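Local structure of putative NADH-flavin reductase (Streptococcus pneumoniae TIGR4, 4R01) at residues 15-20 and 189-194; 150-155 and 178-183; 163-168 and 205-210. The protein is a putative NADH-flavin reductase with a Rossmann fold, and so probably binds a nicotinamide dinucleotide and passes its electrons to a flavin. One frame throughout, in Å; residues are numbered along the deposited sequence.

Interaction 1 of 3, residues 15-20 and 189-194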
# COMPACT_ATOMS: atom_id res chain seq x y z
N LYS A 15 -7.36 29.27 -12.04
CA LYS A 15 -6.96 30.54 -11.45
C LYS A 15 -5.67 30.39 -10.65
O LYS A 15 -4.96 31.37 -10.43
CB LYS A 15 -8.08 31.10 -10.57
CG LYS A 15 -8.50 30.21 -9.42
CD LYS A 15 -9.81 30.69 -8.82
CE LYS A 15 -9.70 32.12 -8.32
NZ LYS A 15 -10.99 32.60 -7.75
N ALA A 16 -5.37 29.17 -10.23
CA ALA A 16 -4.09 28.89 -9.60
C ALA A 16 -2.97 29.17 -10.59
O ALA A 16 -1.98 29.81 -10.27
CB ALA A 16 -4.04 27.46 -9.10
N ILE A 17 -3.16 28.69 -11.82
CA ILE A 17 -2.19 28.89 -12.89
C ILE A 17 -2.15 30.35 -13.33
O ILE A 17 -1.07 30.90 -13.58
CB ILE A 17 -2.50 27.99 -14.10
CG1 ILE A 17 -2.56 26.53 -13.67
CG2 ILE A 17 -1.44 28.17 -15.18
CD1 ILE A 17 -2.90 25.57 -14.79
N VAL A 18 -3.32 30.98 -13.42
CA VAL A 18 -3.40 32.39 -13.79
C VAL A 18 -2.65 33.26 -12.79
O VAL A 18 -1.79 34.06 -13.17
CB VAL A 18 -4.87 32.88 -13.86
CG1 VAL A 18 -4.93 34.40 -13.95
CG2 VAL A 18 -5.59 32.24 -15.05
N GLU A 19 -2.96 33.09 -11.51
CA GLU A 19 -2.35 33.87 -10.45
C GLU A 19 -0.83 33.68 -10.42
O GLU A 19 -0.08 34.63 -10.19
CB GLU A 19 -2.95 33.50 -9.09
CG GLU A 19 -2.35 34.25 -7.91
CD GLU A 19 -3.08 33.98 -6.61
OE1 GLU A 19 -4.26 33.59 -6.67
OE2 GLU A 19 -2.48 34.17 -5.54
N GLU A 20 -0.38 32.45 -10.65
CA GLU A 20 1.04 32.16 -10.69
C GLU A 20 1.70 32.81 -11.90
O GLU A 20 2.74 33.45 -11.78
CB GLU A 20 1.29 30.65 -10.70
CG GLU A 20 2.75 30.25 -10.86
CD GLU A 20 3.62 30.65 -9.68
OE1 GLU A 20 3.08 30.76 -8.55
OE2 GLU A 20 4.83 30.85 -9.87
N ILE A 189 3.11 26.24 -10.04
CA ILE A 189 4.52 26.61 -10.11
C ILE A 189 5.26 25.71 -11.09
O ILE A 189 6.00 26.20 -11.95
CB ILE A 189 5.19 26.52 -8.72
CG1 ILE A 189 4.57 27.54 -7.77
CG2 ILE A 189 6.69 26.75 -8.84
CD1 ILE A 189 5.21 27.57 -6.40
N GLY A 190 5.05 24.40 -10.98
CA GLY A 190 5.70 23.45 -11.86
C GLY A 190 5.27 23.60 -13.30
O GLY A 190 6.09 23.51 -14.22
N LEU A 191 3.98 23.85 -13.51
CA LEU A 191 3.44 23.99 -14.85
C LEU A 191 3.97 25.24 -15.56
O LEU A 191 4.30 25.20 -16.75
CB LEU A 191 1.91 24.01 -14.80
CG LEU A 191 1.14 23.93 -16.12
CD1 LEU A 191 -0.14 23.14 -15.94
CD2 LEU A 191 0.84 25.31 -16.67
N VAL A 192 4.06 26.35 -14.84
CA VAL A 192 4.58 27.59 -15.41
C VAL A 192 6.08 27.48 -15.66
O VAL A 192 6.62 28.10 -16.59
CB VAL A 192 4.27 28.81 -14.50
CG1 VAL A 192 4.84 30.09 -15.09
CG2 VAL A 192 2.77 28.96 -14.31
N ASP A 193 6.77 26.69 -14.84
CA ASP A 193 8.19 26.42 -15.05
C ASP A 193 8.40 25.72 -16.38
O ASP A 193 9.35 26.00 -17.11
CB ASP A 193 8.77 25.58 -13.92
CG ASP A 193 8.96 26.37 -12.64
OD1 ASP A 193 8.83 27.61 -12.68
OD2 ASP A 193 9.26 25.75 -11.59
N GLU A 194 7.50 24.79 -16.71
CA GLU A 194 7.55 24.08 -17.98
C GLU A 194 7.21 25.03 -19.13
O GLU A 194 7.54 24.77 -20.28
CB GLU A 194 6.61 22.87 -17.95
CG GLU A 194 6.46 22.13 -19.27
CD GLU A 194 7.76 21.52 -19.76
OE1 GLU A 194 8.59 21.11 -18.91
OE2 GLU A 194 7.96 21.46 -20.99
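I17 and L191 meet through their branch ends between two helices, with CD1 of I17 3.9 Å from CD1 of L191 and the side chains crossing at about a right angle. Both branches of I17 are used: CG2, standing anti to the backbone N, reaches CD2 of L191, while the extended arm through CG1 (chi2 178°) carries CD1 to both leucine methyls. A beta-branched residue can thus offer two separate methyl contacts, and the pair goes on to rest on I63 and V98 of the central strands. One turn further along, E20 leans over the partner helix. Its chain leaves anti to the backbone N and then folds at chi2 (67°), which lays the aliphatic CG 3.7 Å from CG2 of V192 and brings OE1 within 3.6 Å of CG1 of I189. Glutamate suits this margin because its methylenes pack while its carboxylate stays available for charge pairing: OE2 forms a salt bridge with R24, which also bridges to D193. The helix axes approach to 9.5 Å and cross at -59°. This is plain helix-to-helix packing on one side of the mixed, mostly parallel sheet of a Rossmann fold, joining the first helix, 12-24, to helix 184-196.

Interaction 2 of 3, residues 150-155 and 178-183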
# COMPACT_ATOMS: atom_id res chain seq x y z
N SER A 150 0.35 15.72 -15.81
CA SER A 150 -0.30 14.94 -14.77
C SER A 150 0.05 15.46 -13.38
O SER A 150 1.22 15.71 -13.09
CB SER A 150 0.08 13.46 -14.89
OG SER A 150 -0.61 12.84 -15.95
N PRO A 151 -0.96 15.62 -12.52
CA PRO A 151 -0.72 15.97 -11.12
C PRO A 151 -0.42 14.72 -10.31
O PRO A 151 -0.34 13.63 -10.88
CB PRO A 151 -2.05 16.60 -10.70
CG PRO A 151 -3.06 15.83 -11.48
CD PRO A 151 -2.40 15.46 -12.80
N ALA A 152 -0.25 14.87 -9.00
CA ALA A 152 -0.03 13.72 -8.14
C ALA A 152 -1.35 13.00 -7.89
O ALA A 152 -2.41 13.48 -8.29
CB ALA A 152 0.60 14.15 -6.83
N VAL A 153 -1.28 11.85 -7.23
CA VAL A 153 -2.47 11.07 -6.91
C VAL A 153 -3.42 11.88 -6.06
O VAL A 153 -4.61 11.99 -6.36
CB VAL A 153 -2.10 9.77 -6.18
CG1 VAL A 153 -3.36 9.06 -5.69
CG2 VAL A 153 -1.29 8.87 -7.09
N ASP A 154 -2.89 12.47 -4.99
CA ASP A 154 -3.66 13.36 -4.14
C ASP A 154 -3.43 14.81 -4.57
O ASP A 154 -2.39 15.39 -4.29
CB ASP A 154 -3.28 13.16 -2.67
CG ASP A 154 -4.30 13.75 -1.72
OD1 ASP A 154 -5.48 13.91 -2.12
OD2 ASP A 154 -3.94 14.06 -0.56
N PHE A 155 -4.39 15.40 -5.24
CA PHE A 155 -4.31 16.73 -5.78
C PHE A 155 -5.20 17.64 -4.96
O PHE A 155 -6.40 17.50 -4.94
CB PHE A 155 -4.80 16.67 -7.22
CG PHE A 155 -4.36 17.79 -8.09
CD1 PHE A 155 -3.26 18.54 -7.80
CD2 PHE A 155 -5.07 18.08 -9.21
CE1 PHE A 155 -2.87 19.56 -8.61
CE2 PHE A 155 -4.68 19.08 -10.03
CZ PHE A 155 -3.58 19.82 -9.74
N GLY A 178 7.32 7.93 0.07
CA GLY A 178 6.49 7.00 -0.67
C GLY A 178 5.10 7.57 -0.91
O GLY A 178 4.15 6.83 -1.17
N ILE A 179 4.99 8.89 -0.84
CA ILE A 179 3.71 9.57 -0.96
C ILE A 179 3.61 10.36 -2.27
O ILE A 179 4.59 10.97 -2.70
CB ILE A 179 3.46 10.52 0.23
CG1 ILE A 179 3.66 9.78 1.55
CG2 ILE A 179 2.07 11.13 0.17
CD1 ILE A 179 3.51 10.65 2.77
N SER A 180 2.44 10.33 -2.90
CA SER A 180 2.20 11.11 -4.10
C SER A 180 1.09 12.13 -3.86
O SER A 180 -0.09 11.82 -3.98
CB SER A 180 1.84 10.20 -5.27
OG SER A 180 1.53 10.97 -6.42
N GLN A 181 1.48 13.36 -3.52
CA GLN A 181 0.53 14.44 -3.30
C GLN A 181 1.11 15.76 -3.79
O GLN A 181 2.33 15.90 -3.89
CB GLN A 181 0.16 14.55 -1.82
CG GLN A 181 1.33 14.96 -0.93
CD GLN A 181 0.92 15.22 0.51
OE1 GLN A 181 0.64 14.29 1.26
NE2 GLN A 181 0.88 16.49 0.89
N ILE A 182 0.24 16.71 -4.11
CA ILE A 182 0.69 18.06 -4.44
C ILE A 182 -0.46 19.06 -4.35
O ILE A 182 -1.62 18.72 -4.60
CB ILE A 182 1.33 18.13 -5.86
CG1 ILE A 182 2.15 19.41 -6.02
CG2 ILE A 182 0.27 18.00 -6.95
CD1 ILE A 182 2.94 19.46 -7.31
N SER A 183 -0.15 20.29 -3.95
CA SER A 183 -1.14 21.35 -3.87
C SER A 183 -1.36 21.96 -5.25
O SER A 183 -0.52 21.83 -6.13
CB SER A 183 -0.70 22.42 -2.88
OG SER A 183 0.47 23.08 -3.33
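The ring of F155 has the carbonyl O of I182 at its edge, near the ring plane, while P151 CB sits over the centre of one face, 3.4 Å above the plane. The side chains of F155 and I182 run side by side, and ring atom CD1 comes 3.7 Å from CG2 of I182. A152 CB, with only a methyl to place, fits against that same I182 CG2 and completes a small apolar cluster. Y184 and Y187 add further aromatic contacts to the phenylalanine.

Two parallel strands pair beside this cluster. D154 N gives a hydrogen bond to S180 O, and I182 N returns one to D154 O at 2.9 Å, nearly along the C=O axis. Before the strand proper, S180 prolongs the pairing with its side chain: with OG anti to the backbone N (chi1 177°), the hydroxyl oxygen accepts from V153 N at 3.1 Å, almost straight at 175°. Serine suits this place, being small enough to sit against A152 CB, 3.3 Å from OG, yet able to take up a loop amide. The amides of V153, D154 and I182 thus find acceptors across the contact, and that of S180 bonds E122 of the second subunit. D154 makes a salt bridge with K129 of the same neighbour; the lysine probably stabilises the aspartate's charge, and the pair ties this small two-stranded sheet to the second subunit.

Interaction 3 of 3, residues 163-168 and 205-210; sequences GNYILA and ISLLEK
L207 CD2 is touched by two residues of the neighbouring strand: CD2 of the Y165 ring, 3.6 Å away, and CD1 of L167, at 3.8 Å. With CG anti to the backbone N, the chi2 of L167 (66°) swings its CD1 branch over to the partner strand, where it also meets CB of I205. On the other face, I166 CB lies 3.7 Å from CD1 of L208. Leucine methyls suit these positions because they reach across between strands, while the flat Y165 ring meets L207 CD2 obliquely. The pairing is antiparallel: strand 165-168, one of the two outermost strands within the chain, runs against strand 203-209, an addition at the end of the parallel Rossmann core. I166 with L208 and A168 with S206 are hydrogen-bonded pairs. A168 N donates to S206 O at 2.8 Å, and the reverse bond, S206 N to A168 O, arrives from well above the carbonyl plane. Between I166 and L208 the bond from L208 N to I166 O is weak. A168 matches S206 in size, its CB 3.2 Å from OG, a hydroxyl that bonds G169 O. Farther out, K210 N donates to N164 O at 2.7 Å, and E209 OE2 takes a bond from Q181 while OE1 forms a weakly bonded salt bridge with K210 NZ.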
# COMPACT_ATOMS: atom_id res chain seq x y z
N GLY A 163 6.46 25.15 -2.34
CA GLY A 163 7.46 25.71 -3.22
C GLY A 163 8.46 24.69 -3.72
O GLY A 163 9.25 24.97 -4.62
N ASN A 164 8.43 23.50 -3.13
CA ASN A 164 9.35 22.43 -3.52
C ASN A 164 8.61 21.25 -4.13
O ASN A 164 7.97 20.47 -3.42
CB ASN A 164 10.19 21.97 -2.33
CG ASN A 164 11.07 23.07 -1.78
OD1 ASN A 164 11.06 23.36 -0.58
ND2 ASN A 164 11.85 23.70 -2.66
N TYR A 165 8.72 21.10 -5.44
CA TYR A 165 8.05 20.02 -6.14
C TYR A 165 9.06 19.12 -6.85
O TYR A 165 10.24 19.45 -6.94
CB TYR A 165 7.04 20.57 -7.15
CG TYR A 165 7.68 21.23 -8.35
CD1 TYR A 165 8.09 22.55 -8.31
CD2 TYR A 165 7.87 20.52 -9.53
CE1 TYR A 165 8.68 23.15 -9.40
CE2 TYR A 165 8.47 21.12 -10.63
CZ TYR A 165 8.87 22.43 -10.56
OH TYR A 165 9.45 23.03 -11.65
N ILE A 166 8.58 17.98 -7.34
CA ILE A 166 9.41 17.09 -8.16
C ILE A 166 8.83 16.96 -9.56
O ILE A 166 7.64 16.72 -9.74
CB ILE A 166 9.53 15.70 -7.52
CG1 ILE A 166 10.40 15.76 -6.27
CG2 ILE A 166 10.14 14.71 -8.50
CD1 ILE A 166 10.49 14.45 -5.53
N LEU A 167 9.69 17.13 -10.56
CA LEU A 167 9.30 16.90 -11.94
C LEU A 167 9.63 15.47 -12.34
O LEU A 167 10.79 15.06 -12.30
CB LEU A 167 10.01 17.89 -12.87
CG LEU A 167 9.79 17.70 -14.38
CD1 LEU A 167 8.35 17.97 -14.76
CD2 LEU A 167 10.74 18.58 -15.17
N ALA A 168 8.61 14.70 -12.70
CA ALA A 168 8.82 13.34 -13.16
C ALA A 168 8.30 13.17 -14.58
O ALA A 168 7.96 14.15 -15.24
CB ALA A 168 8.15 12.35 -12.22
N ILE A 205 4.45 15.04 -18.79
CA ILE A 205 5.22 15.14 -17.56
C ILE A 205 4.29 14.98 -16.36
O ILE A 205 3.07 15.05 -16.50
CB ILE A 205 5.95 16.48 -17.46
CG1 ILE A 205 4.95 17.63 -17.56
CG2 ILE A 205 7.00 16.58 -18.56
CD1 ILE A 205 5.59 19.00 -17.48
N SER A 206 4.86 14.77 -15.18
CA SER A 206 4.08 14.66 -13.96
C SER A 206 4.71 15.47 -12.84
O SER A 206 5.93 15.66 -12.81
CB SER A 206 3.92 13.19 -13.54
OG SER A 206 5.19 12.57 -13.41
N LEU A 207 3.88 15.95 -11.92
CA LEU A 207 4.34 16.81 -10.83
C LEU A 207 3.93 16.27 -9.47
O LEU A 207 2.89 15.61 -9.35
CB LEU A 207 3.81 18.24 -11.02
CG LEU A 207 4.29 18.95 -12.29
CD1 LEU A 207 3.53 20.26 -12.48
CD2 LEU A 207 5.78 19.20 -12.21
N LEU A 208 4.73 16.55 -8.44
CA LEU A 208 4.44 16.08 -7.09
C LEU A 208 5.27 16.83 -6.06
O LEU A 208 6.30 17.41 -6.40
CB LEU A 208 4.66 14.56 -7.00
CG LEU A 208 6.03 13.89 -7.21
CD1 LEU A 208 6.84 13.77 -5.91
CD2 LEU A 208 5.89 12.54 -7.93
N GLU A 209 4.82 16.82 -4.81
CA GLU A 209 5.44 17.60 -3.74
C GLU A 209 6.78 17.02 -3.29
O GLU A 209 7.02 15.83 -3.43
CB GLU A 209 4.50 17.70 -2.54
CG GLU A 209 4.91 18.69 -1.47
CD GLU A 209 4.07 18.57 -0.21
OE1 GLU A 209 4.59 18.84 0.89
OE2 GLU A 209 2.89 18.18 -0.33
N LYS A 210 7.64 17.90 -2.74
CA LYS A 210 8.93 17.54 -2.16
C LYS A 210 9.93 17.07 -3.22
O LYS A 210 11.10 17.47 -3.20
CB LYS A 210 8.78 16.47 -1.08
CG LYS A 210 7.79 16.83 0.02
CD LYS A 210 7.86 15.84 1.17
CE LYS A 210 6.84 16.17 2.25
NZ LYS A 210 5.45 15.87 1.80

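In the fold
Interaction 3 joins the other two. Its centre lies about 8 Å from that of interaction 2 and about 13 Å from that of interaction 1, whereas interactions 1 and 2 are about 16 Å apart between centres and about 7 Å at their nearest atoms. Backbone bonds connect interactions 2 and 3: E209 N lies 2.8 Å from Q181 O, and S150 N lies 2.9 Å from I205 O. Towards interaction 1, Y165 OH approaches D193 OD2 to 2.7 Å, a probable hydrogen bond, while G190 CA packs on the tyrosine ring. Along the chain, strand 181-183 leads directly into helix 184-196, which a short loop links to strand 203-209.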